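Local coordinates for protein 7beta-hydroxysteroid dehydrogenase (PDB 5FYD) that catalyses the NADPH-dependent reduction of the 7-oxo group of 7-oxolithocholate to give ursodeoxycholate, working as a homodimer of the short-chain dehydrogenase/reductase family, at residues A[233-236]-A[237-241]; A[246-249]-A[250-254]. One frame throughout, in Å; residues are numbered along the deposited sequence.

Contact 1 (A[233-236]-A[237-241])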
ATOM      1  N   ALA A 233     -20.026   4.974   4.762  1.00 13.79           N
ATOM      2  CA  ALA A 233     -19.647   4.196   5.951  1.00 14.32           C
ATOM      3  C   ALA A 233     -18.977   5.075   6.980  1.00 15.19           C
ATOM      4  O   ALA A 233     -18.027   5.787   6.673  1.00 15.35           O
ATOM      5  CB  ALA A 233     -18.726   3.047   5.567  1.00 15.21           C
ATOM      6  N   GLY A 234     -19.501   5.025   8.200  1.00 15.53           N
ATOM      7  CA  GLY A 234     -18.903   5.676   9.344  1.00 15.84           C
ATOM      8  C   GLY A 234     -19.419   7.093   9.523  1.00 15.82           C
ATOM      9  O   GLY A 234     -19.595   7.833   8.565  1.00 15.67           O
ATOM     10  N   GLN A 235     -19.629   7.481  10.778  1.00 17.72           N
ATOM     11  CA  GLN A 235     -20.181   8.796  11.085  1.00 17.96           C
ATOM     12  C   GLN A 235     -19.281   9.950  10.654  1.00 17.29           C
ATOM     13  O   GLN A 235     -19.742  10.929  10.044  1.00 16.35           O
ATOM     14  CB  GLN A 235     -20.506   8.895  12.585  1.00 19.30           C
ATOM     15  CG  GLN A 235     -21.319  10.132  12.937  1.00 19.95           C
ATOM     16  CD  GLN A 235     -22.660  10.194  12.218  1.00 21.66           C
ATOM     17  OE1 GLN A 235     -23.402   9.216  12.182  1.00 22.98           O
ATOM     18  NE2 GLN A 235     -22.973  11.339  11.642  1.00 21.46           N
ATOM     19  N   ARG A 236     -18.000   9.855  10.977  1.00 17.66           N
ATOM     20  CA  ARG A 236     -17.065  10.918  10.643  1.00 18.43           C
ATOM     21  C   ARG A 236     -17.036  11.178   9.137  1.00 16.98           C
ATOM     22  O   ARG A 236     -16.922  12.321   8.700  1.00 14.52           O
ATOM     23  CB  ARG A 236     -15.648  10.574  11.144  1.00 22.62           C
ATOM     24  CG  ARG A 236     -14.542  11.521  10.679  1.00 26.97           C
ATOM     25  CD  ARG A 236     -13.894  11.102   9.347  1.00 31.87           C
ATOM     26  NE  ARG A 236     -12.956  12.113   8.833  1.00 37.22           N
ATOM     27  CZ  ARG A 236     -12.505  12.202   7.576  1.00 41.72           C
ATOM     28  NH1 ARG A 236     -12.903  11.356   6.620  1.00 43.24           N
ATOM     29  NH2 ARG A 236     -11.646  13.174   7.264  1.00 42.48           N
ATOM     30  N   ASN A 237     -17.064  10.102   8.345  1.00 15.17           N
ATOM     31  CA  ASN A 237     -17.045  10.247   6.892  1.00 15.70           C
ATOM     32  C   ASN A 237     -18.296  10.912   6.383  1.00 14.61           C
ATOM     33  O   ASN A 237     -18.211  11.751   5.501  1.00 14.83           O
ATOM     34  CB  ASN A 237     -16.883   8.894   6.206  1.00 16.59           C
ATOM     35  CG  ASN A 237     -15.504   8.310   6.395  1.00 19.18           C
ATOM     36  OD1 ASN A 237     -14.523   9.045   6.522  1.00 18.52           O
ATOM     37  ND2 ASN A 237     -15.416   6.978   6.397  1.00 20.07           N
ATOM     38  N   LYS A 238     -19.456  10.548   6.936  1.00 14.65           N
ATOM     39  CA  LYS A 238     -20.715  11.199   6.558  1.00 15.02           C
ATOM     40  C   LYS A 238     -20.658  12.706   6.792  1.00 14.97           C
ATOM     41  O   LYS A 238     -21.038  13.513   5.932  1.00 15.26           O
ATOM     42  CB  LYS A 238     -21.916  10.660   7.348  1.00 15.28           C
ATOM     43  CG  LYS A 238     -22.322   9.231   7.080  1.00 15.47           C
ATOM     44  CD  LYS A 238     -23.385   8.773   8.098  1.00 15.87           C
ATOM     45  CE  LYS A 238     -23.759   7.297   7.935  1.00 16.50           C
ATOM     46  NZ  LYS A 238     -22.641   6.406   8.316  1.00 16.66           N
ATOM     47  N   ASP A 239     -20.206  13.062   7.976  1.00 15.90           N
ATOM     48  CA  ASP A 239     -20.143  14.465   8.375  1.00 16.15           C
ATOM     49  C   ASP A 239     -19.077  15.228   7.597  1.00 16.25           C
ATOM     50  O   ASP A 239     -19.264  16.400   7.284  1.00 16.47           O
ATOM     51  CB  ASP A 239     -19.882  14.585   9.867  1.00 17.53           C
ATOM     52  CG  ASP A 239     -20.997  14.003  10.718  1.00 17.06           C
ATOM     53  OD1 ASP A 239     -22.167  13.930  10.281  1.00 18.52           O
ATOM     54  OD2 ASP A 239     -20.697  13.626  11.869  1.00 18.81           O
ATOM     55  N   SER A 240     -17.969  14.572   7.277  1.00 16.35           N
ATOM     56  CA  SER A 240     -16.911  15.198   6.482  1.00 16.65           C
ATOM     57  C   SER A 240     -17.426  15.510   5.077  1.00 15.91           C
ATOM     58  O   SER A 240     -17.246  16.625   4.571  1.00 15.23           O
ATOM     59  CB  SER A 240     -15.683  14.280   6.400  1.00 19.03           C
ATOM     60  OG  SER A 240     -14.632  14.919   5.677  1.00 20.57           O
ATOM     61  N   VAL A 241     -18.068  14.525   4.453  1.00 14.17           N
ATOM     62  CA  VAL A 241     -18.664  14.742   3.131  1.00 14.26           C
ATOM     63  C   VAL A 241     -19.695  15.865   3.186  1.00 14.60           C
ATOM     64  O   VAL A 241     -19.725  16.738   2.313  1.00 14.90           O
ATOM     65  CB  VAL A 241     -19.262  13.444   2.532  1.00 14.10           C
ATOM     66  CG1 VAL A 241     -20.052  13.750   1.256  1.00 14.35           C
ATOM     67  CG2 VAL A 241     -18.151  12.478   2.211  1.00 14.90           C
TER
HETATM   68  O   HOH W   1     -22.948   6.806  11.103  1.00 20.36           O
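Arg236 and Asn237 are neighbours in sequence, and the edge of the guanidinium meets the amide oxygen: NH1 of Arg236 donates to OD1 of Asn237 at 2.8 Å. The acceptor lies within 3° of the guanidinium plane, so the approach is edge-on; the guanidinium and amide planes stand nearly perpendicular, 83° apart. Arg236 gets there by running its CG anti to the backbone N (chi1 172°) and then bending at chi2, which brings the chain back along the helix and sets Ser240 OG over one face of the guanidinium, off centre. The strongest partner of NH1 is Gly200 O of the second subunit, which places this arginine at the dimer contact.

The other end of the buried Asn237 amide is satisfied too. Its ND2 donates to Ala233 O at 2.9 Å, close to the amide plane, consistent with only one orientation, since a flip would set donor against donor at NH1 and acceptor against acceptor at Ala233 O. This bond bridges the junction between strand 230-232 and helix 235-247, the last strand of the Rossmann-type parallel sheet and its following helix. Gly234 is the N-cap residue there, and its positive phi favours glycine. Its carbonyl receives Lys238 N at 3.2 Å, and Asp239 N and Ser240 N bond to Gln235 O and Arg236 O. Ser240 is itself an NADP(+)-binding residue.

Lys238 lays CG against Gly234 O at 3.4 Å and bends at chi4 to bring NZ back over the helix start, where NZ makes a weak 3.4 Å bond to the same Gly234 O. The strongest partner of NZ is Glu220 OE2, in a salt bridge, with Ile232 O a further one. A water accepts from this NZ and donates to Gln235 OE1 at 2.7 Å, while NE2 of the same amide bonds weakly to both carboxylate oxygens of Asp239.

Contact 2 (A[246-249]-A[250-254])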
ATOM      1  N   ALA A 246     -21.629  21.236   1.865  1.00 16.46           N
ATOM      2  CA  ALA A 246     -22.431  22.350   2.354  1.00 16.78           C
ATOM      3  C   ALA A 246     -21.642  23.648   2.452  1.00 17.00           C
ATOM      4  O   ALA A 246     -22.213  24.729   2.224  1.00 16.36           O
ATOM      5  CB  ALA A 246     -23.031  22.004   3.705  1.00 17.28           C
ATOM      6  N   ASN A 247     -20.355  23.556   2.786  1.00 16.23           N
ATOM      7  CA  ASN A 247     -19.576  24.747   3.156  1.00 18.08           C
ATOM      8  C   ASN A 247     -18.440  25.122   2.221  1.00 18.88           C
ATOM      9  O   ASN A 247     -17.719  26.084   2.489  1.00 18.24           O
ATOM     10  CB  ASN A 247     -19.023  24.557   4.568  1.00 18.98           C
ATOM     11  CG  ASN A 247     -20.117  24.308   5.580  1.00 20.46           C
ATOM     12  OD1 ASN A 247     -21.187  24.895   5.487  1.00 22.85           O
ATOM     13  ND2 ASN A 247     -19.868  23.434   6.525  1.00 22.12           N
ATOM     14  N   HIS A 248     -18.248  24.371   1.135  1.00 18.39           N
ATOM     15  CA  HIS A 248     -17.138  24.626   0.231  1.00 18.94           C
ATOM     16  C   HIS A 248     -17.603  24.470  -1.189  1.00 17.48           C
ATOM     17  O   HIS A 248     -18.591  23.791  -1.458  1.00 15.98           O
ATOM     18  CB  HIS A 248     -15.988  23.647   0.501  1.00 20.42           C
ATOM     19  CG  HIS A 248     -15.433  23.761   1.880  1.00 23.39           C
ATOM     20  ND1 HIS A 248     -14.417  24.634   2.198  1.00 25.99           N
ATOM     21  CD2 HIS A 248     -15.783  23.151   3.039  1.00 24.91           C
ATOM     22  CE1 HIS A 248     -14.137  24.532   3.486  1.00 26.52           C
ATOM     23  NE2 HIS A 248     -14.961  23.651   4.021  1.00 26.91           N
ATOM     24  N   THR A 249     -16.887  25.096  -2.105  1.00 16.59           N
ATOM     25  CA  THR A 249     -17.182  24.919  -3.515  1.00 15.96           C
ATOM     26  C   THR A 249     -16.665  23.545  -3.924  1.00 15.32           C
ATOM     27  O   THR A 249     -15.844  22.938  -3.234  1.00 14.17           O
ATOM     28  CB  THR A 249     -16.487  25.975  -4.384  1.00 15.70           C
ATOM     29  OG1 THR A 249     -15.068  25.838  -4.245  1.00 15.28           O
ATOM     30  CG2 THR A 249     -16.944  27.379  -3.973  1.00 17.15           C
ATOM     31  N   GLU A 250     -17.132  23.078  -5.073  1.00 14.54           N
ATOM     32  CA  GLU A 250     -16.598  21.851  -5.650  1.00 14.46           C
ATOM     33  C   GLU A 250     -15.098  21.965  -5.877  1.00 14.12           C
ATOM     34  O   GLU A 250     -14.356  21.032  -5.578  1.00 13.09           O
ATOM     35  CB  GLU A 250     -17.320  21.515  -6.958  1.00 14.66           C
ATOM     36  CG  GLU A 250     -16.936  20.187  -7.589  1.00 14.65           C
ATOM     37  CD  GLU A 250     -17.456  18.942  -6.891  1.00 15.55           C
ATOM     38  OE1 GLU A 250     -17.933  19.036  -5.736  1.00 16.45           O
ATOM     39  OE2 GLU A 250     -17.388  17.838  -7.526  1.00 15.35           O
ATOM     40  N   ASP A 251     -14.660  23.099  -6.421  1.00 14.04           N
ATOM     41  CA  ASP A 251     -13.239  23.322  -6.667  1.00 14.90           C
ATOM     42  C   ASP A 251     -12.375  23.201  -5.411  1.00 15.32           C
ATOM     43  O   ASP A 251     -11.274  22.645  -5.461  1.00 14.79           O
ATOM     44  CB  ASP A 251     -13.028  24.694  -7.312  1.00 15.21           C
ATOM     45  CG  ASP A 251     -13.377  24.717  -8.787  1.00 16.01           C
ATOM     46  OD1 ASP A 251     -13.953  23.749  -9.329  1.00 16.84           O
ATOM     47  OD2 ASP A 251     -13.060  25.740  -9.425  1.00 16.47           O
ATOM     48  N   GLU A 252     -12.865  23.716  -4.277  1.00 15.73           N
ATOM     49  CA  GLU A 252     -12.107  23.610  -3.038  1.00 16.59           C
ATOM     50  C   GLU A 252     -11.870  22.166  -2.641  1.00 15.11           C
ATOM     51  O   GLU A 252     -10.814  21.817  -2.151  1.00 13.94           O
ATOM     52  CB  GLU A 252     -12.839  24.315  -1.890  1.00 18.46           C
ATOM     53  CG  GLU A 252     -12.743  25.831  -1.886  1.00 21.12           C
ATOM     54  CD  GLU A 252     -13.564  26.349  -0.726  1.00 24.57           C
ATOM     55  OE1 GLU A 252     -13.060  26.310   0.415  1.00 32.97           O
ATOM     56  OE2 GLU A 252     -14.738  26.636  -0.897  1.00 23.31           O
ATOM     57  N   TYR A 253     -12.887  21.333  -2.838  1.00 15.22           N
ATOM     58  CA  TYR A 253     -12.826  19.920  -2.479  1.00 14.49           C
ATOM     59  C   TYR A 253     -11.832  19.195  -3.389  1.00 14.50           C
ATOM     60  O   TYR A 253     -10.987  18.429  -2.917  1.00 15.45           O
ATOM     61  CB  TYR A 253     -14.220  19.313  -2.598  1.00 14.53           C
ATOM     62  CG  TYR A 253     -14.475  18.008  -1.873  1.00 15.31           C
ATOM     63  CD1 TYR A 253     -13.514  17.383  -1.058  1.00 16.09           C
ATOM     64  CD2 TYR A 253     -15.710  17.408  -1.990  1.00 16.41           C
ATOM     65  CE1 TYR A 253     -13.813  16.201  -0.401  1.00 16.86           C
ATOM     66  CE2 TYR A 253     -16.007  16.231  -1.346  1.00 17.07           C
ATOM     67  CZ  TYR A 253     -15.071  15.637  -0.550  1.00 17.42           C
ATOM     68  OH  TYR A 253     -15.433  14.464   0.097  1.00 21.25           O
ATOM     69  N   ILE A 254     -11.913  19.466  -4.681  1.00 14.82           N
ATOM     70  CA  ILE A 254     -10.983  18.872  -5.659  1.00 14.45           C
ATOM     71  C   ILE A 254      -9.549  19.275  -5.316  1.00 15.37           C
ATOM     72  O   ILE A 254      -8.642  18.436  -5.256  1.00 15.10           O
ATOM     73  CB  ILE A 254     -11.306  19.350  -7.099  1.00 14.31           C
ATOM     74  CG1 ILE A 254     -12.690  18.837  -7.519  1.00 13.82           C
ATOM     75  CG2 ILE A 254     -10.220  18.920  -8.093  1.00 14.26           C
ATOM     76  CD1 ILE A 254     -13.261  19.598  -8.700  1.00 13.97           C
TER
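The His248 imidazole has the Glu252 carboxylate at its edge: OE1 of Glu252 lies in the ring plane and receives ND1 of His248 at 2.8 Å. The bond is almost straight, with an N-H...O angle of 177°. The carboxylate is turned 63° against the ring, and ND1 meets OE1 from above the carboxylate plane. Beyond the two segments, Trp244 meets the His248 ring with planes inclined and stacks with the Tyr253 ring.

The second carboxylate oxygen of Glu252, OE2, takes the backbone N-H of Thr249 at 2.9 Å, again from above the plane. In return Thr249 OG1 accepts from Glu252 N at 3.1 Å. This reciprocal pair is a capping box, with Thr249 as N-cap of helix 250-258. A chi1 of 62° sets OG1 between the backbone N and the carbonyl carbon of Thr249, facing the first turn, and Glu252 CG passes 3.3 Å from it. Tyr253 N adds a weak bond to Thr249 O. Replacing Glu252 by alanine is likely to leave His248 ND1 and Thr249 N without their acceptor and to set the imidazole freer to turn.

Since one carboxylate grips both a side chain and a backbone N-H, it probably helps hold the turn between helix 235-247 and helix 250-258, and its negative charge would probably favour a protonated His248.

Overall arrangement
Following the chain from the N terminus, the last strand of the sheet, 230-232, leads into contact 1, where 233-241 makes the turn from strand to helix and starts helix 235-247. That helix runs on to contact 2, where 246-254 carries the chain round its end into helix 250-258. The two are in series: contact 1 closes before contact 2 opens, so neither nests nor crosses. Their centres lie about 16 Å apart, yet they touch, Val241 CG2 packing 4.0 Å from Tyr253 OH. Segment 237-241 and contact 2 lie within the 27 C-terminal residues required for activity; contact 1 joins that region to strand 230-232 and holds Ser240 of the NADP(+) site.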